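Local coordinates for protein acetaldehyde dehydrogenase (Acetylating) (Geobacillus thermoglucosidasius, PDB 5J78) that probably catalyses the NAD-dependent, coenzyme A-acylating interconversion of acetaldehyde and acetyl-CoA, as an acetylating member of the aldehyde dehydrogenase family, at residues 284-289 / 368-373; 260-265 / 291-296; 374-379 / 406-411. One frame throughout, in Å; residues are numbered along the deposited sequence.

Interaction 1: 284-289 / 368-373. Unlike the reference sequence in segment 368-373: I372 (reference Thr).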
ATOM      1  N   SER A 284      10.281 -39.109 -37.963  1.00 35.20           N
ATOM      2  CA  SER A 284      10.970 -39.659 -39.107  1.00 29.62           C
ATOM      3  C   SER A 284      12.486 -39.445 -39.100  1.00 47.57           C
ATOM      4  O   SER A 284      13.194 -40.145 -39.822  1.00 37.67           O
ATOM      5  CB  SER A 284      10.386 -39.065 -40.388  1.00 39.26           C
ATOM      6  OG  SER A 284      10.489 -37.656 -40.388  1.00 44.06           O
ATOM      7  N   ILE A 285      12.985 -38.490 -38.312  1.00 37.07           N
ATOM      8  CA  ILE A 285      14.430 -38.219 -38.254  1.00 28.11           C
ATOM      9  C   ILE A 285      14.951 -38.262 -36.817  1.00 24.87           C
ATOM     10  O   ILE A 285      16.077 -37.862 -36.542  1.00 32.04           O
ATOM     11  CB  ILE A 285      14.793 -36.855 -38.872  1.00 33.41           C
ATOM     12  CG1 ILE A 285      14.044 -35.710 -38.160  1.00 32.60           C
ATOM     13  CG2 ILE A 285      14.505 -36.861 -40.371  1.00 27.70           C
ATOM     14  CD1 ILE A 285      14.735 -34.351 -38.261  1.00 26.11           C
ATOM     15  N   LYS A 286      14.125 -38.767 -35.914  1.00 27.88           N
ATOM     16  CA  LYS A 286      14.486 -38.876 -34.510  1.00 29.34           C
ATOM     17  C   LYS A 286      15.852 -39.564 -34.308  1.00 44.99           C
ATOM     18  O   LYS A 286      16.794 -38.964 -33.762  1.00 28.39           O
ATOM     19  CB  LYS A 286      13.386 -39.638 -33.777  1.00 29.34           C
ATOM     20  CG  LYS A 286      13.670 -39.941 -32.315  1.00 39.99           C
ATOM     21  CD  LYS A 286      14.008 -41.403 -32.112  1.00 42.87           C
ATOM     22  CE  LYS A 286      13.742 -41.867 -30.673  1.00 54.14           C
ATOM     23  NZ  LYS A 286      14.782 -41.414 -29.710  1.00 57.60           N
ATOM     24  N   GLU A 287      15.973 -40.799 -34.785  0.59 33.63           N
ATOM     25  CA  GLU A 287      17.176 -41.586 -34.551  0.59 30.31           C
ATOM     26  C   GLU A 287      18.428 -40.892 -35.100  0.59 26.17           C
ATOM     27  O   GLU A 287      19.476 -40.917 -34.451  0.59 28.37           O
ATOM     28  CB  GLU A 287      17.024 -42.989 -35.163  0.59 32.40           C
ATOM     29  CG  GLU A 287      18.323 -43.778 -35.221  0.59 27.00           C
ATOM     30  CD  GLU A 287      18.121 -45.250 -35.595  0.59 34.99           C
ATOM     31  OE1 GLU A 287      16.961 -45.694 -35.772  0.59 22.91           O
ATOM     32  OE2 GLU A 287      19.140 -45.962 -35.703  0.59 24.16           O
ATOM     33  N   LYS A 288      18.331 -40.270 -36.276  1.00 23.46           N
ATOM     34  CA  LYS A 288      19.474 -39.518 -36.807  1.00 26.11           C
ATOM     35  C   LYS A 288      19.825 -38.318 -35.913  1.00 32.17           C
ATOM     36  O   LYS A 288      20.999 -37.993 -35.719  1.00 32.37           O
ATOM     37  CB  LYS A 288      19.209 -39.005 -38.219  1.00 23.70           C
ATOM     38  CG  LYS A 288      19.058 -40.045 -39.298  1.00 46.71           C
ATOM     39  CD  LYS A 288      19.408 -39.414 -40.649  1.00 52.40           C
ATOM     40  CE  LYS A 288      18.937 -40.248 -41.827  1.00 57.43           C
ATOM     41  NZ  LYS A 288      17.449 -40.301 -41.870  1.00 55.49           N
ATOM     42  N   VAL A 289      18.801 -37.665 -35.368  1.00 30.03           N
ATOM     43  CA  VAL A 289      19.010 -36.447 -34.587  1.00 27.77           C
ATOM     44  C   VAL A 289      19.695 -36.820 -33.272  1.00 22.78           C
ATOM     45  O   VAL A 289      20.703 -36.215 -32.884  1.00 30.38           O
ATOM     46  CB  VAL A 289      17.657 -35.693 -34.341  1.00 29.73           C
ATOM     47  CG1 VAL A 289      17.812 -34.595 -33.325  1.00 27.47           C
ATOM     48  CG2 VAL A 289      17.154 -35.077 -35.631  1.00 25.35           C
ATOM     49  N   LEU A 368      18.463 -29.758 -21.867  1.00 23.04           N
ATOM     50  CA  LEU A 368      17.577 -29.628 -22.997  1.00 19.99           C
ATOM     51  C   LEU A 368      16.541 -30.741 -22.937  1.00 30.24           C
ATOM     52  O   LEU A 368      16.910 -31.906 -22.786  1.00 26.57           O
ATOM     53  CB  LEU A 368      18.406 -29.699 -24.284  1.00 24.75           C
ATOM     54  CG  LEU A 368      17.856 -29.140 -25.578  1.00 32.54           C
ATOM     55  CD1 LEU A 368      17.373 -27.693 -25.424  1.00 26.07           C
ATOM     56  CD2 LEU A 368      18.935 -29.226 -26.638  1.00 25.24           C
ATOM     57  N   ALA A 369      15.257 -30.400 -23.014  1.00 30.87           N
ATOM     58  CA  ALA A 369      14.207 -31.418 -23.174  1.00 26.56           C
ATOM     59  C   ALA A 369      14.126 -31.850 -24.630  1.00 23.89           C
ATOM     60  O   ALA A 369      14.445 -31.075 -25.526  1.00 30.49           O
ATOM     61  CB  ALA A 369      12.860 -30.898 -22.705  1.00 20.12           C
ATOM     62  N   PHE A 370      13.683 -33.088 -24.856  1.00 29.07           N
ATOM     63  CA  PHE A 370      13.618 -33.673 -26.194  1.00 24.98           C
ATOM     64  C   PHE A 370      12.248 -34.294 -26.450  1.00 25.19           C
ATOM     65  O   PHE A 370      11.905 -35.314 -25.847  1.00 27.73           O
ATOM     66  CB  PHE A 370      14.712 -34.738 -26.350  1.00 25.24           C
ATOM     67  CG  PHE A 370      14.900 -35.233 -27.757  1.00 26.08           C
ATOM     68  CD1 PHE A 370      14.140 -36.280 -28.258  1.00 28.74           C
ATOM     69  CD2 PHE A 370      15.856 -34.668 -28.573  1.00 21.83           C
ATOM     70  CE1 PHE A 370      14.327 -36.736 -29.546  1.00 31.64           C
ATOM     71  CE2 PHE A 370      16.043 -35.125 -29.870  1.00 32.23           C
ATOM     72  CZ  PHE A 370      15.284 -36.158 -30.353  1.00 22.58           C
ATOM     73  N   TYR A 371      11.475 -33.682 -27.343  1.00 24.69           N
ATOM     74  CA  TYR A 371      10.115 -34.137 -27.635  1.00 23.37           C
ATOM     75  C   TYR A 371      10.047 -34.676 -29.044  1.00 27.48           C
ATOM     76  O   TYR A 371      10.543 -34.051 -29.991  1.00 29.50           O
ATOM     77  CB  TYR A 371       9.083 -33.014 -27.484  1.00 27.21           C
ATOM     78  CG  TYR A 371       8.878 -32.487 -26.083  1.00 23.43           C
ATOM     79  CD1 TYR A 371       9.704 -31.495 -25.567  1.00 21.45           C
ATOM     80  CD2 TYR A 371       7.836 -32.947 -25.294  1.00 27.83           C
ATOM     81  CE1 TYR A 371       9.507 -30.992 -24.284  1.00 21.02           C
ATOM     82  CE2 TYR A 371       7.629 -32.453 -24.017  1.00 23.57           C
ATOM     83  CZ  TYR A 371       8.470 -31.475 -23.516  1.00 25.21           C
ATOM     84  OH  TYR A 371       8.276 -30.987 -22.240  1.00 26.24           O
ATOM     85  N   ILE A 372       9.406 -35.834 -29.165  1.00 24.23           N
ATOM     86  CA  ILE A 372       9.117 -36.464 -30.453  1.00 40.40           C
ATOM     87  C   ILE A 372       7.748 -36.026 -30.951  1.00 27.09           C
ATOM     88  O   ILE A 372       6.778 -36.062 -30.196  1.00 26.74           O
ATOM     89  CB  ILE A 372       9.096 -38.015 -30.367  1.00 30.52           C
ATOM     90  CG1 ILE A 372      10.053 -38.552 -29.295  1.00 43.58           C
ATOM     91  CG2 ILE A 372       9.394 -38.629 -31.739  1.00 35.53           C
ATOM     92  CD1 ILE A 372      11.459 -38.363 -29.617  1.00 36.80           C
ATOM     93  N   VAL A 373       7.657 -35.641 -32.216  1.00 25.30           N
ATOM     94  CA  VAL A 373       6.375 -35.212 -32.768  1.00 32.38           C
ATOM     95  C   VAL A 373       6.193 -35.856 -34.118  1.00 33.99           C
ATOM     96  O   VAL A 373       7.174 -36.221 -34.765  1.00 31.30           O
ATOM     97  CB  VAL A 373       6.275 -33.676 -32.898  1.00 32.44           C
ATOM     98  CG1 VAL A 373       6.572 -33.019 -31.564  1.00 36.67           C
ATOM     99  CG2 VAL A 373       7.202 -33.143 -33.991  1.00 25.93           C
TER
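V289 and K286, one helical turn apart, both meet the ring of F370 at its edge, K286 alone reaches I372 on the strand 367-373, and the whole contact is made through carbon. The purely apolar part lies deepest. CG1 of V289 comes to 3.9 Å from CE2 of F370 and sits in the plane of the ring. The phenyl group gets there because its CG stands anti to the backbone N (chi1 -170°), which carries the ring away from the strand and toward the helix. V281 on the neighbouring strand touches both V289 and F370, and I254 of helix 254-265 also packs on V289.

The second kind of contact uses the aliphatic part of a charged residue. CG of K286 lies 3.8 Å from CD1 of I372, the two side chains running at a slant to one another, and the same CG approaches CE1 of F370 at 4.3 Å. The lysine has its CG anti to the backbone N (chi1 175°), which brings CG, but neither CB nor CD, up to the strand residues, and it then bends at chi2; its ammonium makes a long, weak ion pair with E349.

Polar bonding is confined to the backbone and the margins. V289 N donates to I285 O (3.0 Å) in the first turn of the helix, for which I285 is the N-cap residue, and S284 OG binds E250. Between these two segments the cohesion is apolar: it rests on burying V289 and F370 and the carbon part of K286, with partly exposed K286 and I372 at the margin.

Interaction 2: 260-265 / 291-296; sequences LIIQSK and AELKQQ
I262 is the residue of 260-265 that reaches the other helix. Before it, L260 points its CB away from 291-296, and I261 directs its CB that way but makes no contact, packing on H399. At I262 the terminal methyl does the work. CG1 stands beside the backbone N (chi1 -74°) with CD1 extended beyond it, which sends the methyl outward from its own helix. There CD1 lies 3.5 Å from CB of Q296 and 3.7 Å from Q296 O, with CD2 of L293 4.1 Å away.

The methyl thus meets the C-terminal end of helix 286-295, where Q296 is the first residue to leave helical geometry. Both helices flank the parallel sheet that carries strands 244-248 and 276-282, the alpha/beta arrangement expected of the catalytic domain in aldehyde dehydrogenases. Beyond that CB, the Q296 chain runs out to an amide whose NE2 has two acceptors: E292 OE2 (3.1 Å, 164°), met on the anti side and tilted 25° out of the carboxylate plane, and A255 O near the start of helix 254-265.

Further along, Q263 turns to the second subunit, its NE2 bonding M473 O there, and K265 NZ binds the carbonyl oxygens of E276 and S365.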
ATOM      1  N   LEU A 260      24.296 -25.786 -34.648  1.00 28.22           N
ATOM      2  CA  LEU A 260      23.822 -24.448 -34.302  1.00 22.78           C
ATOM      3  C   LEU A 260      23.171 -24.467 -32.913  1.00 21.63           C
ATOM      4  O   LEU A 260      23.403 -23.560 -32.102  1.00 22.63           O
ATOM      5  CB  LEU A 260      22.837 -23.920 -35.361  1.00 24.83           C
ATOM      6  CG  LEU A 260      23.451 -23.598 -36.726  1.00 21.38           C
ATOM      7  CD1 LEU A 260      22.403 -23.561 -37.844  1.00 17.78           C
ATOM      8  CD2 LEU A 260      24.228 -22.301 -36.674  1.00 24.65           C
ATOM      9  N   ILE A 261      22.398 -25.520 -32.634  1.00 22.10           N
ATOM     10  CA  ILE A 261      21.675 -25.647 -31.369  1.00 17.02           C
ATOM     11  C   ILE A 261      22.624 -25.832 -30.180  1.00 28.63           C
ATOM     12  O   ILE A 261      22.443 -25.213 -29.129  1.00 22.01           O
ATOM     13  CB  ILE A 261      20.681 -26.824 -31.416  1.00 18.57           C
ATOM     14  CG1 ILE A 261      19.479 -26.469 -32.303  1.00 23.50           C
ATOM     15  CG2 ILE A 261      20.177 -27.164 -30.022  1.00 19.09           C
ATOM     16  CD1 ILE A 261      18.639 -27.687 -32.709  1.00 19.50           C
ATOM     17  N   ILE A 262      23.649 -26.664 -30.345  1.00 19.36           N
ATOM     18  CA  ILE A 262      24.567 -26.940 -29.242  1.00 23.61           C
ATOM     19  C   ILE A 262      25.420 -25.714 -28.967  1.00 22.07           C
ATOM     20  O   ILE A 262      25.647 -25.351 -27.812  1.00 22.49           O
ATOM     21  CB  ILE A 262      25.466 -28.177 -29.533  1.00 25.63           C
ATOM     22  CG1 ILE A 262      24.639 -29.447 -29.393  1.00 26.32           C
ATOM     23  CG2 ILE A 262      26.642 -28.228 -28.575  1.00 23.22           C
ATOM     24  CD1 ILE A 262      25.377 -30.757 -29.824  1.00 23.68           C
ATOM     25  N   GLN A 263      25.876 -25.055 -30.022  1.00 17.89           N
ATOM     26  CA  GLN A 263      26.646 -23.841 -29.826  1.00 21.86           C
ATOM     27  C   GLN A 263      25.823 -22.785 -29.058  1.00 28.52           C
ATOM     28  O   GLN A 263      26.331 -22.122 -28.152  1.00 19.58           O
ATOM     29  CB  GLN A 263      27.113 -23.268 -31.166  1.00 23.79           C
ATOM     30  CG  GLN A 263      28.169 -22.172 -30.992  1.00 34.16           C
ATOM     31  CD  GLN A 263      28.536 -21.463 -32.289  1.00 51.36           C
ATOM     32  OE1 GLN A 263      27.952 -21.712 -33.351  1.00 57.42           O
ATOM     33  NE2 GLN A 263      29.504 -20.563 -32.201  1.00 38.41           N
ATOM     34  N   SER A 264      24.556 -22.645 -29.425  1.00 24.49           N
ATOM     35  CA  SER A 264      23.671 -21.660 -28.810  1.00 17.59           C
ATOM     36  C   SER A 264      23.306 -22.046 -27.380  1.00 20.89           C
ATOM     37  O   SER A 264      23.342 -21.206 -26.476  1.00 18.35           O
ATOM     38  CB  SER A 264      22.392 -21.495 -29.653  1.00 23.38           C
ATOM     39  OG  SER A 264      21.381 -20.822 -28.932  1.00 22.81           O
ATOM     40  N   LYS A 265      22.944 -23.315 -27.185  1.00 21.12           N
ATOM     41  CA  LYS A 265      22.473 -23.802 -25.883  1.00 18.19           C
ATOM     42  C   LYS A 265      23.557 -23.767 -24.815  1.00 25.08           C
ATOM     43  O   LYS A 265      23.296 -23.409 -23.664  1.00 21.85           O
ATOM     44  CB  LYS A 265      21.924 -25.226 -26.023  1.00 21.94           C
ATOM     45  CG  LYS A 265      21.528 -25.909 -24.724  1.00 23.23           C
ATOM     46  CD  LYS A 265      20.573 -25.061 -23.904  1.00 19.20           C
ATOM     47  CE  LYS A 265      19.816 -25.900 -22.947  1.00 17.99           C
ATOM     48  NZ  LYS A 265      18.917 -25.052 -22.101  1.00 22.30           N
ATOM     49  N   ALA A 291      21.493 -39.408 -32.650  1.00 28.34           N
ATOM     50  CA  ALA A 291      22.836 -39.901 -32.891  1.00 30.56           C
ATOM     51  C   ALA A 291      23.758 -38.726 -33.172  1.00 31.49           C
ATOM     52  O   ALA A 291      24.888 -38.676 -32.683  1.00 25.81           O
ATOM     53  CB  ALA A 291      22.837 -40.913 -34.057  1.00 34.91           C
ATOM     54  N   GLU A 292      23.265 -37.755 -33.934  1.00 27.07           N
ATOM     55  CA  GLU A 292      24.060 -36.577 -34.231  1.00 23.72           C
ATOM     56  C   GLU A 292      24.325 -35.742 -32.959  1.00 22.89           C
ATOM     57  O   GLU A 292      25.421 -35.196 -32.780  1.00 24.62           O
ATOM     58  CB  GLU A 292      23.366 -35.734 -35.299  1.00 31.73           C
ATOM     59  CG  GLU A 292      24.231 -34.632 -35.868  1.00 35.67           C
ATOM     60  CD  GLU A 292      25.415 -35.168 -36.652  1.00 35.12           C
ATOM     61  OE1 GLU A 292      25.195 -35.999 -37.557  1.00 37.72           O
ATOM     62  OE2 GLU A 292      26.561 -34.759 -36.369  1.00 28.52           O
ATOM     63  N   LEU A 293      23.335 -35.662 -32.074  1.00 26.53           N
ATOM     64  CA  LEU A 293      23.502 -34.952 -30.802  1.00 27.88           C
ATOM     65  C   LEU A 293      24.557 -35.663 -29.939  1.00 36.53           C
ATOM     66  O   LEU A 293      25.447 -35.025 -29.359  1.00 21.84           O
ATOM     67  CB  LEU A 293      22.174 -34.861 -30.032  1.00 20.54           C
ATOM     68  CG  LEU A 293      21.197 -33.724 -30.395  1.00 25.98           C
ATOM     69  CD1 LEU A 293      19.766 -34.072 -29.954  1.00 24.63           C
ATOM     70  CD2 LEU A 293      21.640 -32.395 -29.760  1.00 23.35           C
ATOM     71  N   LYS A 294      24.447 -36.986 -29.836  1.00 29.58           N
ATOM     72  CA  LYS A 294      25.446 -37.760 -29.101  1.00 27.95           C
ATOM     73  C   LYS A 294      26.832 -37.522 -29.684  1.00 27.04           C
ATOM     74  O   LYS A 294      27.789 -37.291 -28.942  1.00 29.99           O
ATOM     75  CB  LYS A 294      25.090 -39.252 -29.110  1.00 25.62           C
ATOM     76  CG  LYS A 294      23.997 -39.626 -28.101  1.00 17.75           C
ATOM     77  CD  LYS A 294      23.715 -41.106 -28.111  1.00 21.54           C
ATOM     78  CE  LYS A 294      22.772 -41.508 -27.024  1.00 31.93           C
ATOM     79  NZ  LYS A 294      22.350 -42.933 -27.193  1.00 29.49           N
ATOM     80  N   GLN A 295      26.933 -37.548 -31.012  1.00 30.87           N
ATOM     81  CA  GLN A 295      28.218 -37.378 -31.674  1.00 22.45           C
ATOM     82  C   GLN A 295      28.837 -36.027 -31.381  1.00 28.58           C
ATOM     83  O   GLN A 295      30.059 -35.886 -31.389  1.00 32.55           O
ATOM     84  CB  GLN A 295      28.065 -37.564 -33.190  1.00 29.14           C
ATOM     85  CG  GLN A 295      29.377 -37.699 -33.943  1.00 43.91           C
ATOM     86  CD  GLN A 295      30.072 -39.044 -33.710  1.00 61.41           C
ATOM     87  OE1 GLN A 295      29.423 -40.093 -33.594  1.00 57.00           O
ATOM     88  NE2 GLN A 295      31.396 -39.015 -33.640  1.00 61.31           N
ATOM     89  N   GLN A 296      28.000 -35.031 -31.112  1.00 29.01           N
ATOM     90  CA  GLN A 296      28.488 -33.667 -30.903  1.00 26.16           C
ATOM     91  C   GLN A 296      28.539 -33.275 -29.412  1.00 31.17           C
ATOM     92  O   GLN A 296      28.757 -32.103 -29.075  1.00 27.00           O
ATOM     93  CB  GLN A 296      27.612 -32.671 -31.693  1.00 23.12           C
ATOM     94  CG  GLN A 296      27.722 -32.821 -33.217  1.00 23.43           C
ATOM     95  CD  GLN A 296      27.191 -31.623 -34.026  1.00 34.04           C
ATOM     96  OE1 GLN A 296      27.385 -30.461 -33.651  1.00 33.59           O
ATOM     97  NE2 GLN A 296      26.535 -31.912 -35.154  1.00 29.94           N
TER

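Interaction 3: 374-379 / 406-411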
ATOM      1  N   LYS A 374       4.941 -35.992 -34.549  1.00 44.20           N
ATOM      2  CA  LYS A 374       4.641 -36.662 -35.816  1.00 36.95           C
ATOM      3  C   LYS A 374       4.840 -35.715 -36.992  1.00 47.46           C
ATOM      4  O   LYS A 374       5.372 -36.110 -38.038  1.00 48.49           O
ATOM      5  CB  LYS A 374       3.220 -37.214 -35.799  1.00 33.10           C
ATOM      6  CG  LYS A 374       3.081 -38.617 -35.205  1.00 54.63           C
ATOM      7  CD  LYS A 374       2.525 -38.595 -33.778  1.00 57.27           C
ATOM      8  CE  LYS A 374       1.103 -38.021 -33.723  1.00 62.10           C
ATOM      9  NZ  LYS A 374       0.335 -38.481 -32.521  1.00 70.66           N
ATOM     10  N   GLY A 375       4.428 -34.462 -36.813  1.00 36.26           N
ATOM     11  CA  GLY A 375       4.647 -33.444 -37.821  1.00 39.66           C
ATOM     12  C   GLY A 375       4.569 -32.028 -37.271  1.00 40.11           C
ATOM     13  O   GLY A 375       4.571 -31.810 -36.056  1.00 32.64           O
ATOM     14  N   MET A 376       4.499 -31.079 -38.197  1.00 34.46           N
ATOM     15  CA  MET A 376       4.407 -29.650 -37.910  1.00 33.46           C
ATOM     16  C   MET A 376       3.242 -29.246 -37.027  1.00 36.81           C
ATOM     17  O   MET A 376       3.388 -28.394 -36.152  1.00 35.13           O
ATOM     18  CB  MET A 376       4.309 -28.892 -39.227  1.00 42.19           C
ATOM     19  CG  MET A 376       3.622 -27.543 -39.144  1.00 45.19           C
ATOM     20  SD  MET A 376       3.842 -26.633 -40.683  1.00 50.07           S
ATOM     21  CE  MET A 376       3.033 -27.679 -41.900  1.00 65.34           C
ATOM     22  N   GLU A 377       2.074 -29.825 -37.269  1.00 41.80           N
ATOM     23  CA  GLU A 377       0.903 -29.475 -36.467  1.00 34.26           C
ATOM     24  C   GLU A 377       1.092 -29.869 -35.008  1.00 38.92           C
ATOM     25  O   GLU A 377       0.768 -29.095 -34.114  1.00 29.73           O
ATOM     26  CB  GLU A 377      -0.362 -30.138 -37.013  1.00 50.25           C
ATOM     27  CG  GLU A 377      -1.598 -29.881 -36.149  1.00 62.97           C
ATOM     28  CD  GLU A 377      -2.847 -30.551 -36.691  1.00106.03           C
ATOM     29  OE1 GLU A 377      -2.734 -31.345 -37.653  1.00100.33           O
ATOM     30  OE2 GLU A 377      -3.943 -30.280 -36.151  1.00109.57           O
ATOM     31  N   GLU A 378       1.599 -31.072 -34.761  1.00 35.84           N
ATOM     32  CA  GLU A 378       1.856 -31.498 -33.385  1.00 38.58           C
ATOM     33  C   GLU A 378       2.959 -30.641 -32.758  1.00 26.97           C
ATOM     34  O   GLU A 378       2.907 -30.319 -31.566  1.00 32.93           O
ATOM     35  CB  GLU A 378       2.256 -32.978 -33.312  1.00 43.57           C
ATOM     36  CG  GLU A 378       2.583 -33.423 -31.880  1.00 38.85           C
ATOM     37  CD  GLU A 378       2.792 -34.917 -31.737  1.00 42.52           C
ATOM     38  OE1 GLU A 378       2.547 -35.435 -30.630  1.00 39.55           O
ATOM     39  OE2 GLU A 378       3.207 -35.566 -32.720  1.00 54.14           O
ATOM     40  N   ALA A 379       3.961 -30.300 -33.565  1.00 27.95           N
ATOM     41  CA  ALA A 379       5.029 -29.395 -33.146  1.00 36.56           C
ATOM     42  C   ALA A 379       4.468 -28.025 -32.687  1.00 29.79           C
ATOM     43  O   ALA A 379       4.866 -27.500 -31.649  1.00 26.66           O
ATOM     44  CB  ALA A 379       6.034 -29.218 -34.288  1.00 25.56           C
ATOM     45  N   ILE A 406       8.087 -23.678 -43.218  1.00 23.29           N
ATOM     46  CA  ILE A 406       8.574 -22.537 -42.459  1.00 36.78           C
ATOM     47  C   ILE A 406       7.480 -21.472 -42.371  1.00 28.72           C
ATOM     48  O   ILE A 406       7.100 -21.054 -41.284  1.00 30.88           O
ATOM     49  CB  ILE A 406       9.833 -21.939 -43.098  1.00 25.04           C
ATOM     50  CG1 ILE A 406      11.009 -22.912 -42.976  1.00 25.92           C
ATOM     51  CG2 ILE A 406      10.210 -20.640 -42.418  1.00 31.97           C
ATOM     52  CD1 ILE A 406      12.225 -22.502 -43.817  1.00 32.30           C
ATOM     53  N   GLU A 407       6.970 -21.063 -43.528  1.00 34.92           N
ATOM     54  CA  GLU A 407       5.878 -20.093 -43.601  1.00 37.07           C
ATOM     55  C   GLU A 407       4.669 -20.512 -42.772  1.00 27.63           C
ATOM     56  O   GLU A 407       4.104 -19.708 -42.028  1.00 30.78           O
ATOM     57  CB  GLU A 407       5.472 -19.885 -45.062  1.00 39.07           C
ATOM     58  CG  GLU A 407       6.404 -18.921 -45.801  1.00 51.66           C
ATOM     59  CD  GLU A 407       6.234 -18.945 -47.318  1.00 61.78           C
ATOM     60  OE1 GLU A 407       5.279 -19.588 -47.810  1.00 58.03           O
ATOM     61  OE2 GLU A 407       7.061 -18.317 -48.018  1.00 55.66           O
ATOM     62  N   ALA A 408       4.275 -21.771 -42.878  1.00 25.46           N
ATOM     63  CA  ALA A 408       3.124 -22.285 -42.121  1.00 24.31           C
ATOM     64  C   ALA A 408       3.363 -22.390 -40.602  1.00 25.23           C
ATOM     65  O   ALA A 408       2.453 -22.151 -39.789  1.00 31.27           O
ATOM     66  CB  ALA A 408       2.731 -23.651 -42.671  1.00 32.70           C
ATOM     67  N   TYR A 409       4.580 -22.758 -40.216  1.00 24.95           N
ATOM     68  CA  TYR A 409       4.891 -22.983 -38.801  1.00 25.20           C
ATOM     69  C   TYR A 409       5.020 -21.652 -38.046  1.00 16.26           C
ATOM     70  O   TYR A 409       4.565 -21.523 -36.908  1.00 22.54           O
ATOM     71  CB  TYR A 409       6.193 -23.791 -38.650  1.00 23.99           C
ATOM     72  CG  TYR A 409       6.544 -24.097 -37.210  1.00 17.80           C
ATOM     73  CD1 TYR A 409       5.796 -24.998 -36.479  1.00 22.74           C
ATOM     74  CD2 TYR A 409       7.613 -23.478 -36.579  1.00 24.21           C
ATOM     75  CE1 TYR A 409       6.097 -25.279 -35.160  1.00 22.97           C
ATOM     76  CE2 TYR A 409       7.934 -23.773 -35.253  1.00 25.30           C
ATOM     77  CZ  TYR A 409       7.172 -24.681 -34.554  1.00 23.21           C
ATOM     78  OH  TYR A 409       7.455 -24.970 -33.234  1.00 25.12           O
ATOM     79  N   THR A 410       5.625 -20.671 -38.709  1.00 20.83           N
ATOM     80  CA  THR A 410       6.019 -19.429 -38.069  1.00 22.42           C
ATOM     81  C   THR A 410       4.893 -18.388 -37.931  1.00 37.33           C
ATOM     82  O   THR A 410       4.936 -17.571 -37.015  1.00 31.32           O
ATOM     83  CB  THR A 410       7.191 -18.765 -38.829  1.00 28.38           C
ATOM     84  OG1 THR A 410       6.833 -18.553 -40.203  1.00 26.72           O
ATOM     85  CG2 THR A 410       8.455 -19.636 -38.746  1.00 30.18           C
ATOM     86  N   ILE A 411       3.890 -18.421 -38.804  1.00 26.15           N
ATOM     87  CA  ILE A 411       2.937 -17.305 -38.896  1.00 23.53           C
ATOM     88  C   ILE A 411       2.189 -17.037 -37.573  1.00 31.29           C
ATOM     89  O   ILE A 411       1.948 -15.878 -37.231  1.00 34.49           O
ATOM     90  CB  ILE A 411       1.910 -17.525 -40.034  1.00 26.90           C
ATOM     91  CG1 ILE A 411       0.979 -16.295 -40.185  1.00 36.86           C
ATOM     92  CG2 ILE A 411       1.078 -18.787 -39.778  1.00 34.10           C
ATOM     93  CD1 ILE A 411       1.668 -15.019 -40.656  1.00 30.90           C
TER
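With its CG anti to the backbone N (chi1 154°) and SD beyond it extended, M376 reaches straight across to the helix 403-410 before folding at the thioether (chi3 62°). Y409 answers from the other side: its CG is likewise anti to the backbone N (chi1 -178°), which swings the ring back toward the first turn of helix 376-388.

The sulfur lands beside the backbone of the second helix. SD of M376 is 3.8 Å from CB of A408 and 4.2 Å from CB of Y409, while CE of M376 also lies within 4.1 Å of CB of A408. The alanine methyl is thus met by both the sulfur and the terminal methyl of the thioether. One turn on, CB of A379 comes to 4.0 Å from CE1 of Y409, approaching the ring obliquely. The carbonyl oxygen of M376 lies near the ring plane at its edge, and that oxygen accepts a bond from S380 OG. Y409 has further neighbours: K413 makes a cation-pi contact with it, and Y247 brings up a second ring.

Each helix is secured locally. G375 is the N-cap residue of helix 376-388, and just before it the backbone N of K374 donates to E378 OE2 (2.6 Å), tying the approach to the helix to a side chain of its first turn. On the other helix, T410 OG1 donates to I406 O at 2.7 Å, from above the carbonyl plane; T410 N uses the same oxygen.

These are two helices of one alpha/beta layer: 376-388 follows strand 367-373 and leads on to 395-399, while 403-410 joins 395-399 to 415-420, the successive beta-alpha-beta crossovers of a parallel, Rossmann-like sheet such as aldehyde dehydrogenases have in their catalytic domain.

From the N terminus, helix 254-265 comes first; interaction 2 closes a short loop from it, through strand 276-282, to the end of helix 286-295. Interaction 1 starts inside that loop, at the beginning of the same helix, and closes much later on strand 367-373, so the two cross. They touch directly: F370 CE2 lies 3.9 Å from L293 CD1. The chain then runs from that strand into helix 376-388, where interaction 3 opens, in series, and closes on helix 403-410; V373 packs against A379 at this junction. Interaction 1 ties helix 286-295 to the sheet, while 2 and 3 join neighbouring helices that flank it. Interactions 2 and 3 both border the second subunit.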